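PDB 2WOL: clavulanic acid biosynthesis oligopeptide binding protein 2 from Streptomyces clavuligerus, which probably binds peptides or related ligands as an extracellular solute-binding protein, and belongs to the pathway that makes the beta-lactamase inhibitor clavulanic acid. Local coordinates for residues T348-Q360 against A455-L467. Numbering follows the deposited sequence.
Sequences TTALFPPTLPAHQ and ADFPTEYGFLAPL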
loop_
_atom_site.group_PDB
_atom_site.type_symbol
_atom_site.label_atom_id
_atom_site.label_comp_id
_atom_site.label_asym_id
_atom_site.label_seq_id
_atom_site.Cartn_x
_atom_site.Cartn_y
_atom_site.Cartn_z
ATOM N N THR A 348 17.467 -2.859 6.406
ATOM C CA THR A 348 17.268 -1.474 6.793
ATOM C C THR A 348 17.402 -1.303 8.301
ATOM O O THR A 348 17.005 -2.184 9.065
ATOM C CB THR A 348 15.905 -0.926 6.294
ATOM O OG1 THR A 348 15.804 0.467 6.608
ATOM C CG2 THR A 348 14.738 -1.668 6.924
ATOM N N THR A 349 17.970 -0.171 8.713
ATOM C CA THR A 349 18.043 0.204 10.126
ATOM C C THR A 349 17.092 1.361 10.446
ATOM O O THR A 349 17.057 1.856 11.573
ATOM C CB THR A 349 19.470 0.602 10.536
ATOM O OG1 THR A 349 19.866 1.766 9.804
ATOM C CG2 THR A 349 20.450 -0.531 10.244
ATOM N N ALA A 350 16.334 1.802 9.445
ATOM C CA ALA A 350 15.317 2.833 9.637
ATOM C C ALA A 350 14.008 2.456 8.932
ATOM O O ALA A 350 13.881 1.358 8.388
ATOM C CB ALA A 350 15.834 4.188 9.169
ATOM N N LEU A 351 13.047 3.377 8.945
ATOM C CA LEU A 351 11.673 3.056 8.562
ATOM C C LEU A 351 11.303 3.421 7.122
ATOM O O LEU A 351 10.789 2.579 6.387
ATOM C CB LEU A 351 10.683 3.686 9.552
ATOM C CG LEU A 351 10.947 3.400 11.040
ATOM C CD1 LEU A 351 10.098 4.292 11.924
ATOM C CD2 LEU A 351 10.705 1.936 11.386
ATOM N N PHE A 352 11.564 4.667 6.724
ATOM C CA PHE A 352 11.174 5.150 5.391
ATOM C C PHE A 352 11.809 4.344 4.262
ATOM O O PHE A 352 13.013 4.080 4.292
ATOM C CB PHE A 352 11.581 6.614 5.188
ATOM C CG PHE A 352 10.789 7.607 6.000
ATOM C CD1 PHE A 352 11.448 8.596 6.725
ATOM C CD2 PHE A 352 9.394 7.573 6.023
ATOM C CE1 PHE A 352 10.734 9.533 7.472
ATOM C CE2 PHE A 352 8.675 8.510 6.768
ATOM C CZ PHE A 352 9.350 9.486 7.491
ATOM N N PRO A 353 11.002 3.955 3.257
ATOM C CA PRO A 353 11.567 3.438 2.007
ATOM C C PRO A 353 12.335 4.541 1.268
ATOM O O PRO A 353 12.017 5.721 1.436
ATOM C CB PRO A 353 10.327 3.030 1.199
ATOM C CG PRO A 353 9.217 2.947 2.183
ATOM C CD PRO A 353 9.531 3.959 3.236
ATOM N N PRO A 354 13.344 4.166 0.457
ATOM C CA PRO A 354 14.126 5.151 -0.304
ATOM C C PRO A 354 13.355 5.937 -1.375
ATOM O O PRO A 354 13.916 6.867 -1.968
ATOM C CB PRO A 354 15.235 4.306 -0.945
ATOM C CG PRO A 354 14.698 2.928 -0.974
ATOM C CD PRO A 354 13.839 2.792 0.243
ATOM N N THR A 355 12.095 5.580 -1.620
ATOM C CA THR A 355 11.245 6.324 -2.557
ATOM C C THR A 355 10.810 7.666 -1.984
ATOM O O THR A 355 10.439 8.578 -2.727
ATOM C CB THR A 355 9.968 5.541 -2.943
ATOM O OG1 THR A 355 9.384 4.958 -1.770
ATOM C CG2 THR A 355 10.279 4.457 -3.963
ATOM N N LEU A 356 10.847 7.779 -0.659
ATOM C CA LEU A 356 10.362 8.979 0.014
ATOM C C LEU A 356 11.479 9.990 0.247
ATOM O O LEU A 356 12.588 9.608 0.628
ATOM C CB LEU A 356 9.675 8.618 1.332
ATOM C CG LEU A 356 8.536 7.597 1.262
ATOM C CD1 LEU A 356 7.960 7.383 2.646
ATOM C CD2 LEU A 356 7.441 8.026 0.289
ATOM N N PRO A 357 11.190 11.285 0.005
ATOM C CA PRO A 357 12.145 12.383 0.195
ATOM C C PRO A 357 12.875 12.371 1.537
ATOM O O PRO A 357 14.065 12.677 1.582
ATOM C CB PRO A 357 11.265 13.630 0.076
ATOM C CG PRO A 357 10.193 13.215 -0.866
ATOM C CD PRO A 357 9.901 11.778 -0.522
ATOM N N ALA A 358 12.176 12.008 2.612
ATOM C CA ALA A 358 12.753 12.055 3.954
ATOM C C ALA A 358 13.711 10.909 4.279
ATOM O O ALA A 358 14.356 10.925 5.330
ATOM C CB ALA A 358 11.659 12.141 5.005
ATOM N N HIS A 359 13.808 9.922 3.390
ATOM C CA HIS A 359 14.746 8.817 3.584
ATOM C C HIS A 359 16.124 9.325 4.011
ATOM O O HIS A 359 16.688 10.238 3.398
ATOM C CB HIS A 359 14.859 7.969 2.318
ATOM C CG HIS A 359 15.728 6.763 2.478
ATOM N ND1 HIS A 359 17.011 6.699 1.979
ATOM C CD2 HIS A 359 15.499 5.575 3.086
ATOM C CE1 HIS A 359 17.535 5.521 2.270
ATOM N NE2 HIS A 359 16.639 4.821 2.943
ATOM N N GLN A 360 16.656 8.736 5.079
ATOM C CA GLN A 360 17.898 9.215 5.681
ATOM C C GLN A 360 18.722 8.078 6.269
ATOM O O GLN A 360 18.197 6.992 6.535
ATOM C CB GLN A 360 17.584 10.222 6.794
ATOM C CG GLN A 360 16.836 9.594 7.976
ATOM C CD GLN A 360 16.519 10.574 9.089
ATOM O OE1 GLN A 360 17.272 11.516 9.346
ATOM N NE2 GLN A 360 15.397 10.345 9.771
ATOM N N ALA A 455 2.427 1.678 2.742
ATOM C CA ALA A 455 1.604 2.883 2.768
ATOM C C ALA A 455 0.440 2.787 1.786
ATOM O O ALA A 455 0.557 2.158 0.736
ATOM C CB ALA A 455 2.449 4.089 2.448
ATOM N N ASP A 456 -0.675 3.422 2.135
ATOM C CA ASP A 456 -1.833 3.492 1.241
ATOM C C ASP A 456 -1.678 4.572 0.170
ATOM O O ASP A 456 -2.443 4.620 -0.793
ATOM C CB ASP A 456 -3.115 3.699 2.045
ATOM C CG ASP A 456 -3.465 2.495 2.902
ATOM O OD1 ASP A 456 -3.048 1.368 2.556
ATOM O OD2 ASP A 456 -4.165 2.667 3.920
ATOM N N PHE A 457 -0.690 5.443 0.361
ATOM C CA PHE A 457 -0.255 6.418 -0.648
ATOM C C PHE A 457 1.222 6.767 -0.410
ATOM O O PHE A 457 1.671 6.780 0.740
ATOM C CB PHE A 457 -1.175 7.662 -0.717
ATOM C CG PHE A 457 -1.538 8.249 0.624
ATOM C CD1 PHE A 457 -0.851 9.356 1.120
ATOM C CD2 PHE A 457 -2.596 7.723 1.369
ATOM C CE1 PHE A 457 -1.191 9.914 2.353
ATOM C CE2 PHE A 457 -2.941 8.268 2.602
ATOM C CZ PHE A 457 -2.238 9.366 3.096
ATOM N N PRO A 458 1.991 6.999 -1.493
ATOM C CA PRO A 458 3.453 7.086 -1.380
ATOM C C PRO A 458 3.998 8.417 -0.854
ATOM O O PRO A 458 4.714 9.129 -1.569
ATOM C CB PRO A 458 3.927 6.822 -2.813
ATOM C CG PRO A 458 2.824 7.349 -3.660
ATOM C CD PRO A 458 1.546 7.130 -2.895
ATOM N N THR A 459 3.660 8.732 0.393
ATOM C CA THR A 459 4.195 9.908 1.070
ATOM C C THR A 459 4.624 9.520 2.473
ATOM O O THR A 459 4.259 8.449 2.977
ATOM C CB THR A 459 3.155 11.050 1.202
ATOM O OG1 THR A 459 2.082 10.625 2.049
ATOM C CG2 THR A 459 2.610 11.473 -0.158
ATOM N N GLU A 460 5.384 10.406 3.110
ATOM C CA GLU A 460 5.810 10.194 4.488
ATOM C C GLU A 460 4.623 10.075 5.446
ATOM O O GLU A 460 4.639 9.236 6.352
ATOM C CB GLU A 460 6.759 11.301 4.946
ATOM C CG GLU A 460 8.143 11.242 4.320
ATOM C CD GLU A 460 8.239 11.983 2.998
ATOM O OE1 GLU A 460 7.193 12.259 2.373
ATOM O OE2 GLU A 460 9.371 12.292 2.579
ATOM N N TYR A 461 3.592 10.898 5.240
ATOM C CA TYR A 461 2.389 10.783 6.056
ATOM C C TYR A 461 1.737 9.418 5.873
ATOM O O TYR A 461 1.451 8.728 6.849
ATOM C CB TYR A 461 1.361 11.888 5.772
ATOM C CG TYR A 461 0.182 11.770 6.711
ATOM C CD1 TYR A 461 0.199 12.400 7.954
ATOM C CD2 TYR A 461 -0.924 10.980 6.384
ATOM C CE1 TYR A 461 -0.863 12.268 8.844
ATOM C CE2 TYR A 461 -1.991 10.843 7.264
ATOM C CZ TYR A 461 -1.954 11.489 8.490
ATOM O OH TYR A 461 -3.008 11.347 9.361
ATOM N N GLY A 462 1.504 9.039 4.618
ATOM C CA GLY A 462 0.897 7.751 4.309
ATOM C C GLY A 462 1.675 6.592 4.903
ATOM O O GLY A 462 1.090 5.636 5.408
ATOM N N PHE A 463 3.002 6.683 4.851
ATOM C CA PHE A 463 3.835 5.602 5.350
ATOM C C PHE A 463 3.934 5.550 6.874
ATOM O O PHE A 463 3.768 4.484 7.480
ATOM C CB PHE A 463 5.241 5.648 4.738
ATOM C CG PHE A 463 6.089 4.476 5.137
ATOM C CD1 PHE A 463 6.015 3.284 4.426
ATOM C CD2 PHE A 463 6.918 4.547 6.251
ATOM C CE1 PHE A 463 6.761 2.179 4.809
ATOM C CE2 PHE A 463 7.677 3.448 6.641
ATOM C CZ PHE A 463 7.602 2.268 5.920
ATOM N N LEU A 464 4.220 6.692 7.490
ATOM C CA LEU A 464 4.606 6.700 8.900
ATOM C C LEU A 464 3.487 7.015 9.893
ATOM O O LEU A 464 3.459 6.445 10.984
ATOM C CB LEU A 464 5.816 7.616 9.133
ATOM C CG LEU A 464 6.565 7.460 10.465
ATOM C CD1 LEU A 464 6.930 6.002 10.741
ATOM C CD2 LEU A 464 7.806 8.340 10.508
ATOM N N ALA A 465 2.562 7.901 9.530
ATOM C CA ALA A 465 1.517 8.294 10.480
ATOM C C ALA A 465 0.673 7.130 11.023
ATOM O O ALA A 465 0.428 7.070 12.225
ATOM C CB ALA A 465 0.632 9.388 9.912
ATOM N N PRO A 466 0.222 6.201 10.151
ATOM C CA PRO A 466 -0.546 5.074 10.697
ATOM C C PRO A 466 0.241 4.211 11.688
ATOM O O PRO A 466 -0.356 3.539 12.527
ATOM C CB PRO A 466 -0.908 4.262 9.448
ATOM C CG PRO A 466 -0.877 5.266 8.337
ATOM C CD PRO A 466 0.307 6.119 8.682
ATOM N N LEU A 467 1.567 4.253 11.588
ATOM C CA LEU A 467 2.437 3.451 12.443
ATOM C C LEU A 467 2.744 4.083 13.796
ATOM O O LEU A 467 3.008 3.358 14.757
ATOM C CB LEU A 467 3.761 3.151 11.734
ATOM C CG LEU A 467 3.746 2.341 10.438
ATOM C CD1 LEU A 467 5.180 2.119 9.968
ATOM C CD2 LEU A 467 3.017 0.999 10.605
#
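E460 reaches from the first turn of helix 460-468 to A358 in the loop that follows strand 346-347, and its carboxylate ties the two together in one lobe of this periplasmic-binding-protein-type fold. Starting at the backbone end, CB of E460 sits 3.8 Å from CE2 of F352. CG of E460 lies over one face of the F352 ring, a CH-pi contact 4.1 Å from the ring centroid, and also touches the methyl of A358. The chain then bends at chi2, which swings the carboxylate towards P357 and A358, its plane nearly perpendicular to the F352 ring. At the tip, OE2 of E460 accepts a hydrogen bond from the backbone N of A358, 2.8 Å away; the N-H···O angle is 143°, so the bond is noticeably bent, although the nitrogen approaches nearly along the C-O axis. CD of P357 also crowds OE2, while W510 of helix 503-520 touches both E460 and A358.

Three residues on, F463 has its CG anti to the backbone N (chi1 -175°), directing the ring into the loop. P353 lays its CD over the centre of one face of the F463 ring, 3.6 Å from its centroid and only 9° off the normal. L464 meets the F352 ring through CD2 and the tip of L351 through CD1. At the helix start, T459 is the N-cap: its OG1 takes the N-H of G462 almost straight on and also hydrogen-bonds D182. Beside that cap, L356 splits its methyls, CD1 against CB of F463 and CD2 3.5 Å from the carbonyl O of P458.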